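Local coordinates for foldase protein PrsA (Streptococcus pneumoniae, PDB 5TVL) that probably helps secreted proteins fold after they cross the membrane, as a lipoprotein foldase of the peptidyl-prolyl cis-trans isomerase class, at residues D114-D119 against D224-K229; V120-I125 against I167-A172; K182-L187 against Y209-T214. All blocks are in the same frame, centred on the assembly; numbering follows the deposited sequence.

Interaction 1: residues D114-D119 against D224-K229; sequences DEYTPD and DDYKEK
Y116 lays one corner of its ring over a face of the Y226 ring, with CE2 of Y116 3.7 Å from CD1 of Y226. The contact joins the chain between helix 106-115 and strand 120-127, the first strand of the parvulin-type (PpiC) sheet, to the chain that follows strand 207-216, its last strand; Y116 is the first residue past helix 106-115, and Y226 lies near the start of helix 227-239. The rings are neither stacked nor edge-to-face; their planes meet at 47° and their centroids lie 5.4 Å apart. Y116 reaches across because its CG stands anti to the backbone N (chi1 176°). Further along the Y226 ring, CB of P118 packs near CE1 of Y226 at 4.0 Å, so Y116 and P118 share one tyrosine. No hydrogen bond joins the segments. The phenol oxygens are held from outside: OH of Y226 bonds to the backbone N of S220, and OH of Y116 makes a weak bond to D170. OD2 of D119 lies 4.4 Å from NZ of K229, opposite charges too far apart for a salt bridge. The aliphatic part of the same lysine does the touching, with CD of K229 3.4 Å from OH of Y116.

Interaction 2: residues V120-I125 against I167-A172; sequences VTAQII and ITFDSA
This is an antiparallel strand pairing at one margin of the four-stranded sheet of the PpiC domain, where the outermost strand 166-169 lies against strand 120-127. V120 and A122 form hydrogen-bonded pairs with F169 and I167 respectively, two bonds to each pair: N of V120 lies 3.1 Å from O of F169, and N of I167 lies 2.7 Å from O of A122, with the reciprocal bonds completing each pair. Between them, T121 and T168 form a non-hydrogen-bonded pair whose CA atoms come within 4.2 Å of each other; on their face of the sheet the two hydroxyls OG1 of T121 and OG1 of T168 share a weak bond of 3.5 Å. The other face is apolar. F169 CG sits between its backbone N and carbonyl carbon (chi1 54°), which turns the ring toward V120, whose CG2 rests over one ring face in a CH-pi contact, 4.2 Å from the centroid. F169 also meets A184 of helix 178-186, and I124 CG2 lies 4.3 Å from I167 CG2. An antiparallel sheet of strand order 2-1-4-3, with helix 178-186 packed on the face that carries V120, A122 and F169, is the topology of the parvulin fold.

Interaction 3: residues K182-L187 against Y209-T214; sequences KAAFAL and YIVKLT. With SO4 (sulfate ion), chain L.
L213 sets both of its methyls against backbone carbonyl oxygens at the end of helix 178-186, CD1 of L213 at 3.7 Å from O of A184 and CD2 of L213 at 3.6 Å from O of L187. Those oxygens have polar partners of their own, for O of A184 accepts the backbone N of L187 within the last turn and O of L187 is bonded by NZ of K216. The rest of the contact with strand 207-216 is carbon against carbon, and no hydrogen bond crosses it, although A184, L187, V211 and L213 are all buried. A184 touches with its single methyl, CB lying 3.8 Å from CG1 of V211. That branch of V211 stands anti to its own backbone N (chi1 -175°), which carries it from the strand to CB of A184. L187, just past the helix, lies across the strand between V211 and L213; its CB is 4.1 Å from CB of L213, and its CD1 comes 4.0 Å from the carbonyl oxygen of V211. Along the strand, V211 also packs on I124 of the neighbouring strand 120-127. K182, which takes no part in the contact with the strand, packs on Y64 of a second subunit; its NZ makes a salt bridge with E178 and a weak bond of 3.3 Å to O1 of a sulfate, probably from the crystallisation liquor. The chemistry implies that apolar burial holds the helix end to the strand in this parvulin domain, while the two oxygens beside the L213 methyls keep polar partners.

In the fold
The three contacts differ in chemistry as they differ in place: interaction 2 is backbone pairing within a sheet, interaction 3 apolar packing of a helix end on the same sheet, and interaction 1 aromatic and aliphatic packing between chain segments outside it. Interactions 2 and 3 meet because strands 120-127 and 207-216 are neighbours, joined by Q123 N to K212 O and I125 N to I210 O; their centres lie about 8 Å apart. Interaction 3 is wholly buried, interaction 2 partly so, with its threonine face the more exposed. Interaction 1, also partly buried, closes the chain around both. It touches interaction 2 where Y116 packs on S171, and interaction 3 where T117 packs on F185.

Interaction 1: residues D114-D119 against D224-K229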
loop_
_atom_site.group_PDB
_atom_site.type_symbol
_atom_site.label_atom_id
_atom_site.label_comp_id
_atom_site.label_asym_id
_atom_site.label_seq_id
_atom_site.Cartn_x
_atom_site.Cartn_y
_atom_site.Cartn_z
ATOM N N ASP A 114 -9.155 19.133 3.474
ATOM C CA ASP A 114 -8.232 20.020 2.752
ATOM C C ASP A 114 -7.657 19.348 1.497
ATOM O O ASP A 114 -7.680 19.929 0.411
ATOM C CB ASP A 114 -7.091 20.466 3.681
ATOM C CG ASP A 114 -6.203 21.536 3.060
ATOM O OD1 ASP A 114 -6.726 22.611 2.699
ATOM O OD2 ASP A 114 -4.979 21.306 2.948
ATOM N N GLU A 115 -7.157 18.123 1.662
ATOM C CA GLU A 115 -6.487 17.382 0.583
ATOM C C GLU A 115 -7.447 16.767 -0.447
ATOM O O GLU A 115 -7.040 16.481 -1.578
ATOM C CB GLU A 115 -5.589 16.285 1.177
ATOM C CG GLU A 115 -4.434 16.822 2.018
ATOM C CD GLU A 115 -3.660 15.735 2.748
ATOM O OE1 GLU A 115 -3.517 14.619 2.200
ATOM O OE2 GLU A 115 -3.182 16.006 3.871
ATOM N N TYR A 116 -8.706 16.564 -0.053
ATOM C CA TYR A 116 -9.716 15.952 -0.925
ATOM C C TYR A 116 -10.167 16.898 -2.038
ATOM O O TYR A 116 -10.370 18.087 -1.803
ATOM C CB TYR A 116 -10.925 15.509 -0.096
ATOM C CG TYR A 116 -12.086 14.942 -0.890
ATOM C CD1 TYR A 116 -12.105 13.604 -1.284
ATOM C CD2 TYR A 116 -13.178 15.743 -1.229
ATOM C CE1 TYR A 116 -13.176 13.083 -2.002
ATOM C CE2 TYR A 116 -14.248 15.232 -1.945
ATOM C CZ TYR A 116 -14.244 13.906 -2.330
ATOM O OH TYR A 116 -15.311 13.409 -3.038
ATOM N N THR A 117 -10.332 16.339 -3.237
ATOM C CA THR A 117 -10.848 17.047 -4.410
ATOM C C THR A 117 -12.123 16.314 -4.847
ATOM O O THR A 117 -12.100 15.090 -4.996
ATOM C CB THR A 117 -9.825 17.036 -5.564
ATOM O OG1 THR A 117 -8.529 17.383 -5.062
ATOM C CG2 THR A 117 -10.211 18.018 -6.660
ATOM N N PRO A 118 -13.236 17.050 -5.057
ATOM C CA PRO A 118 -14.527 16.398 -5.307
ATOM C C PRO A 118 -14.645 15.754 -6.690
ATOM O O PRO A 118 -13.724 15.856 -7.506
ATOM C CB PRO A 118 -15.523 17.550 -5.159
ATOM C CG PRO A 118 -14.760 18.737 -5.628
ATOM C CD PRO A 118 -13.351 18.520 -5.148
ATOM N N ASP A 119 -15.778 15.093 -6.933
ATOM C CA ASP A 119 -16.010 14.363 -8.185
ATOM C C ASP A 119 -15.817 15.252 -9.412
ATOM O O ASP A 119 -16.360 16.352 -9.479
ATOM C CB ASP A 119 -17.416 13.725 -8.222
ATOM C CG ASP A 119 -17.461 12.342 -7.574
ATOM O OD1 ASP A 119 -16.592 11.498 -7.881
ATOM O OD2 ASP A 119 -18.383 12.087 -6.770
ATOM N N ASP A 224 -19.461 18.660 5.992
ATOM C CA ASP A 224 -20.542 17.660 6.054
ATOM C C ASP A 224 -21.058 17.175 4.688
ATOM O O ASP A 224 -21.635 16.090 4.605
ATOM C CB ASP A 224 -21.718 18.166 6.913
ATOM C CG ASP A 224 -21.384 18.237 8.412
ATOM O OD1 ASP A 224 -20.633 17.374 8.924
ATOM O OD2 ASP A 224 -21.892 19.158 9.088
ATOM N N ASP A 225 -20.844 17.962 3.631
ATOM C CA ASP A 225 -21.151 17.538 2.255
ATOM C C ASP A 225 -20.284 16.363 1.770
ATOM O O ASP A 225 -20.706 15.618 0.882
ATOM C CB ASP A 225 -20.995 18.712 1.272
ATOM C CG ASP A 225 -21.965 19.861 1.549
ATOM O OD1 ASP A 225 -23.132 19.608 1.917
ATOM O OD2 ASP A 225 -21.553 21.028 1.381
ATOM N N TYR A 226 -19.080 16.215 2.332
ATOM C CA TYR A 226 -18.161 15.118 1.980
ATOM C C TYR A 226 -17.779 14.194 3.157
ATOM O O TYR A 226 -16.971 13.287 2.972
ATOM C CB TYR A 226 -16.885 15.694 1.351
ATOM C CG TYR A 226 -17.142 16.697 0.242
ATOM C CD1 TYR A 226 -17.698 16.297 -0.975
ATOM C CD2 TYR A 226 -16.831 18.050 0.410
ATOM C CE1 TYR A 226 -17.939 17.213 -1.993
ATOM C CE2 TYR A 226 -17.070 18.972 -0.601
ATOM C CZ TYR A 226 -17.622 18.552 -1.802
ATOM O OH TYR A 226 -17.859 19.465 -2.809
ATOM N N LYS A 227 -18.380 14.405 4.333
ATOM C CA LYS A 227 -18.030 13.693 5.585
ATOM C C LYS A 227 -17.876 12.176 5.417
ATOM O O LYS A 227 -16.920 11.591 5.928
ATOM C CB LYS A 227 -19.092 13.985 6.661
ATOM C CG LYS A 227 -18.842 13.418 8.060
ATOM C CD LYS A 227 -18.135 14.397 8.990
ATOM C CE LYS A 227 -18.201 13.913 10.434
ATOM N NZ LYS A 227 -17.427 14.768 11.375
ATOM N N GLU A 228 -18.813 11.557 4.698
ATOM C CA GLU A 228 -18.827 10.100 4.517
ATOM C C GLU A 228 -17.681 9.587 3.645
ATOM O O GLU A 228 -17.059 8.572 3.975
ATOM C CB GLU A 228 -20.175 9.638 3.944
ATOM C CG GLU A 228 -21.352 9.841 4.891
ATOM C CD GLU A 228 -21.255 8.985 6.144
ATOM O OE1 GLU A 228 -21.186 7.743 6.017
ATOM O OE2 GLU A 228 -21.245 9.555 7.256
ATOM N N LYS A 229 -17.409 10.277 2.537
ATOM C CA LYS A 229 -16.276 9.929 1.670
ATOM C C LYS A 229 -14.931 10.149 2.374
ATOM O O LYS A 229 -13.992 9.376 2.168
ATOM C CB LYS A 229 -16.322 10.709 0.355
ATOM C CG LYS A 229 -17.440 10.274 -0.582
ATOM C CD LYS A 229 -17.323 10.966 -1.934
ATOM C CE LYS A 229 -18.212 10.331 -2.996
ATOM N NZ LYS A 229 -19.654 10.647 -2.807
#

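Interaction 2: residues V120-I125 against I167-A172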
loop_
_atom_site.group_PDB
_atom_site.type_symbol
_atom_site.label_atom_id
_atom_site.label_comp_id
_atom_site.label_asym_id
_atom_site.label_seq_id
_atom_site.Cartn_x
_atom_site.Cartn_y
_atom_site.Cartn_z
ATOM N N VAL A 120 -15.011 14.773 -10.354
ATOM C CA VAL A 120 -14.879 15.387 -11.671
ATOM C C VAL A 120 -15.162 14.309 -12.717
ATOM O O VAL A 120 -14.738 13.162 -12.566
ATOM C CB VAL A 120 -13.485 16.037 -11.888
ATOM C CG1 VAL A 120 -13.126 16.927 -10.705
ATOM C CG2 VAL A 120 -12.387 15.003 -12.122
ATOM N N THR A 121 -15.913 14.673 -13.750
ATOM C CA THR A 121 -16.117 13.803 -14.900
ATOM C C THR A 121 -15.030 14.117 -15.924
ATOM O O THR A 121 -14.561 15.255 -16.025
ATOM C CB THR A 121 -17.511 14.000 -15.522
ATOM O OG1 THR A 121 -18.505 13.946 -14.490
ATOM C CG2 THR A 121 -17.806 12.918 -16.560
ATOM N N ALA A 122 -14.621 13.095 -16.666
ATOM C CA ALA A 122 -13.594 13.243 -17.692
ATOM C C ALA A 122 -13.623 12.059 -18.635
ATOM O O ALA A 122 -14.236 11.034 -18.332
ATOM C CB ALA A 122 -12.217 13.367 -17.053
ATOM N N GLN A 123 -12.956 12.216 -19.774
ATOM C CA GLN A 123 -12.807 11.150 -20.757
ATOM C C GLN A 123 -11.329 10.809 -20.888
ATOM O O GLN A 123 -10.507 11.706 -21.075
ATOM C CB GLN A 123 -13.380 11.586 -22.105
ATOM C CG GLN A 123 -14.875 11.870 -22.071
ATOM C CD GLN A 123 -15.369 12.571 -23.321
ATOM O OE1 GLN A 123 -14.928 12.271 -24.430
ATOM N NE2 GLN A 123 -16.297 13.506 -23.149
ATOM N N ILE A 124 -11.000 9.521 -20.778
ATOM C CA ILE A 124 -9.610 9.052 -20.846
ATOM C C ILE A 124 -9.395 8.154 -22.061
ATOM O O ILE A 124 -10.337 7.531 -22.553
ATOM C CB ILE A 124 -9.156 8.327 -19.550
ATOM C CG1 ILE A 124 -10.024 7.098 -19.235
ATOM C CG2 ILE A 124 -9.178 9.289 -18.368
ATOM C CD1 ILE A 124 -9.471 6.238 -18.116
ATOM N N ILE A 125 -8.152 8.111 -22.541
ATOM C CA ILE A 125 -7.739 7.227 -23.640
ATOM C C ILE A 125 -6.414 6.553 -23.256
ATOM O O ILE A 125 -5.352 7.173 -23.347
ATOM C CB ILE A 125 -7.576 7.997 -24.981
ATOM C CG1 ILE A 125 -8.837 8.810 -25.299
ATOM C CG2 ILE A 125 -7.271 7.033 -26.129
ATOM C CD1 ILE A 125 -8.749 9.644 -26.559
ATOM N N ILE A 167 -15.541 8.841 -17.550
ATOM C CA ILE A 167 -15.400 8.342 -16.182
ATOM C C ILE A 167 -15.515 9.485 -15.165
ATOM O O ILE A 167 -15.094 10.609 -15.441
ATOM C CB ILE A 167 -14.062 7.578 -15.994
ATOM C CG1 ILE A 167 -14.003 6.906 -14.613
ATOM C CG2 ILE A 167 -12.859 8.496 -16.210
ATOM C CD1 ILE A 167 -13.033 5.745 -14.539
ATOM N N THR A 168 -16.098 9.177 -14.005
ATOM C CA THR A 168 -16.188 10.097 -12.867
ATOM C C THR A 168 -15.292 9.572 -11.738
ATOM O O THR A 168 -15.230 8.360 -11.519
ATOM C CB THR A 168 -17.644 10.211 -12.368
ATOM O OG1 THR A 168 -18.491 10.616 -13.450
ATOM C CG2 THR A 168 -17.773 11.225 -11.235
ATOM N N PHE A 169 -14.598 10.474 -11.037
ATOM C CA PHE A 169 -13.727 10.084 -9.912
ATOM C C PHE A 169 -13.389 11.211 -8.927
ATOM O O PHE A 169 -13.364 12.386 -9.292
ATOM C CB PHE A 169 -12.425 9.440 -10.425
ATOM C CG PHE A 169 -11.658 10.278 -11.418
ATOM C CD1 PHE A 169 -11.901 10.161 -12.785
ATOM C CD2 PHE A 169 -10.664 11.159 -10.994
ATOM C CE1 PHE A 169 -11.185 10.920 -13.703
ATOM C CE2 PHE A 169 -9.948 11.922 -11.908
ATOM C CZ PHE A 169 -10.206 11.801 -13.265
ATOM N N ASP A 170 -13.139 10.821 -7.677
ATOM C CA ASP A 170 -12.608 11.709 -6.642
ATOM C C ASP A 170 -11.089 11.735 -6.747
ATOM O O ASP A 170 -10.501 11.062 -7.591
ATOM C CB ASP A 170 -12.962 11.193 -5.239
ATOM C CG ASP A 170 -14.443 11.139 -4.978
ATOM O OD1 ASP A 170 -15.157 12.083 -5.365
ATOM O OD2 ASP A 170 -14.891 10.161 -4.344
ATOM N N SER A 171 -10.461 12.510 -5.868
ATOM C CA SER A 171 -9.034 12.376 -5.576
ATOM C C SER A 171 -8.712 11.021 -4.947
ATOM O O SER A 171 -7.632 10.480 -5.170
ATOM C CB SER A 171 -8.589 13.472 -4.612
ATOM O OG SER A 171 -9.365 13.439 -3.423
ATOM N N ALA A 172 -9.648 10.493 -4.156
ATOM C CA ALA A 172 -9.488 9.211 -3.455
ATOM C C ALA A 172 -9.760 7.947 -4.288
ATOM O O ALA A 172 -9.654 6.839 -3.757
ATOM C CB ALA A 172 -10.370 9.199 -2.215
#

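Interaction 3: residues K182-L187 against Y209-T214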
loop_
_atom_site.group_PDB
_atom_site.type_symbol
_atom_site.label_atom_id
_atom_site.label_comp_id
_atom_site.label_asym_id
_atom_site.label_seq_id
_atom_site.Cartn_x
_atom_site.Cartn_y
_atom_site.Cartn_z
ATOM N N LYS A 182 -4.094 13.720 -10.962
ATOM C CA LYS A 182 -3.467 15.028 -10.754
ATOM C C LYS A 182 -3.433 15.854 -12.036
ATOM O O LYS A 182 -3.661 17.067 -11.994
ATOM C CB LYS A 182 -2.055 14.882 -10.174
ATOM C CG LYS A 182 -2.020 14.432 -8.718
ATOM C CD LYS A 182 -2.372 15.568 -7.767
ATOM C CE LYS A 182 -2.359 15.124 -6.312
ATOM N NZ LYS A 182 -1.014 14.681 -5.845
ATOM N N ALA A 183 -3.166 15.197 -13.165
ATOM C CA ALA A 183 -3.206 15.854 -14.480
ATOM C C ALA A 183 -4.600 16.379 -14.826
ATOM O O ALA A 183 -4.727 17.467 -15.378
ATOM C CB ALA A 183 -2.722 14.910 -15.569
ATOM N N ALA A 184 -5.629 15.598 -14.501
ATOM C CA ALA A 184 -7.022 15.979 -14.757
ATOM C C ALA A 184 -7.484 17.175 -13.912
ATOM O O ALA A 184 -8.168 18.069 -14.423
ATOM C CB ALA A 184 -7.944 14.785 -14.532
ATOM N N PHE A 185 -7.105 17.197 -12.633
ATOM C CA PHE A 185 -7.480 18.301 -11.731
ATOM C C PHE A 185 -6.792 19.632 -12.094
ATOM O O PHE A 185 -7.299 20.698 -11.752
ATOM C CB PHE A 185 -7.186 17.964 -10.255
ATOM C CG PHE A 185 -7.771 16.653 -9.773
ATOM C CD1 PHE A 185 -9.017 16.193 -10.213
ATOM C CD2 PHE A 185 -7.075 15.882 -8.842
ATOM C CE1 PHE A 185 -9.536 14.988 -9.748
ATOM C CE2 PHE A 185 -7.593 14.677 -8.377
ATOM C CZ PHE A 185 -8.826 14.231 -8.829
ATOM N N ALA A 186 -5.642 19.557 -12.768
ATOM C CA ALA A 186 -4.913 20.740 -13.242
ATOM C C ALA A 186 -5.480 21.341 -14.528
ATOM O O ALA A 186 -5.156 22.479 -14.859
ATOM C CB ALA A 186 -3.441 20.407 -13.440
ATOM N N LEU A 187 -6.299 20.582 -15.256
ATOM C CA LEU A 187 -6.960 21.088 -16.465
ATOM C C LEU A 187 -8.110 22.041 -16.137
ATOM O O LEU A 187 -8.685 21.992 -15.045
ATOM C CB LEU A 187 -7.515 19.931 -17.300
ATOM C CG LEU A 187 -6.496 18.958 -17.889
ATOM C CD1 LEU A 187 -7.164 17.659 -18.321
ATOM C CD2 LEU A 187 -5.739 19.590 -19.048
ATOM N N TYR A 209 -1.663 7.674 -21.252
ATOM C CA TYR A 209 -3.019 8.203 -21.107
ATOM C C TYR A 209 -3.136 9.606 -21.696
ATOM O O TYR A 209 -2.177 10.381 -21.669
ATOM C CB TYR A 209 -3.417 8.247 -19.632
ATOM C CG TYR A 209 -3.421 6.910 -18.932
ATOM C CD1 TYR A 209 -2.245 6.369 -18.417
ATOM C CD2 TYR A 209 -4.605 6.194 -18.757
ATOM C CE1 TYR A 209 -2.243 5.148 -17.760
ATOM C CE2 TYR A 209 -4.613 4.971 -18.100
ATOM C CZ TYR A 209 -3.429 4.454 -17.603
ATOM O OH TYR A 209 -3.419 3.244 -16.953
ATOM N N ILE A 210 -4.314 9.912 -22.237
ATOM C CA ILE A 210 -4.684 11.268 -22.649
ATOM C C ILE A 210 -6.022 11.551 -21.975
ATOM O O ILE A 210 -6.954 10.759 -22.111
ATOM C CB ILE A 210 -4.810 11.404 -24.186
ATOM C CG1 ILE A 210 -3.498 10.999 -24.876
ATOM C CG2 ILE A 210 -5.165 12.835 -24.571
ATOM C CD1 ILE A 210 -3.620 10.779 -26.372
ATOM N N VAL A 211 -6.109 12.669 -21.252
ATOM C CA VAL A 211 -7.297 13.015 -20.463
ATOM C C VAL A 211 -7.979 14.254 -21.043
ATOM O O VAL A 211 -7.309 15.195 -21.470
ATOM C CB VAL A 211 -6.940 13.280 -18.981
ATOM C CG1 VAL A 211 -8.194 13.527 -18.145
ATOM C CG2 VAL A 211 -6.159 12.116 -18.396
ATOM N N LYS A 212 -9.312 14.230 -21.046
ATOM C CA LYS A 212 -10.155 15.351 -21.466
ATOM C C LYS A 212 -11.135 15.629 -20.325
ATOM O O LYS A 212 -12.017 14.811 -20.062
ATOM C CB LYS A 212 -10.908 14.977 -22.752
ATOM C CG LYS A 212 -11.976 15.960 -23.228
ATOM C CD LYS A 212 -11.383 17.164 -23.942
ATOM C CE LYS A 212 -12.465 18.151 -24.363
ATOM N NZ LYS A 212 -13.316 17.652 -25.482
ATOM N N LEU A 213 -10.982 16.772 -19.655
ATOM C CA LEU A 213 -11.891 17.153 -18.567
ATOM C C LEU A 213 -13.233 17.618 -19.138
ATOM O O LEU A 213 -13.271 18.497 -19.999
ATOM C CB LEU A 213 -11.279 18.257 -17.696
ATOM C CG LEU A 213 -11.964 18.511 -16.346
ATOM C CD1 LEU A 213 -11.705 17.370 -15.369
ATOM C CD2 LEU A 213 -11.503 19.830 -15.750
ATOM N N THR A 214 -14.317 17.012 -18.651
ATOM C CA THR A 214 -15.685 17.304 -19.097
ATOM C C THR A 214 -16.435 18.142 -18.054
ATOM O O THR A 214 -17.031 19.168 -18.399
ATOM C CB THR A 214 -16.468 15.999 -19.385
ATOM O OG1 THR A 214 -15.770 15.227 -20.370
ATOM C CG2 THR A 214 -17.882 16.291 -19.895
HETATM S S SO4 L . 2.819 17.019 -7.306
HETATM O O1 SO4 L . 1.948 15.993 -6.689
HETATM O O2 SO4 L . 3.583 16.418 -8.423
HETATM O O3 SO4 L . 1.988 18.130 -7.821
HETATM O O4 SO4 L . 3.753 17.543 -6.284
#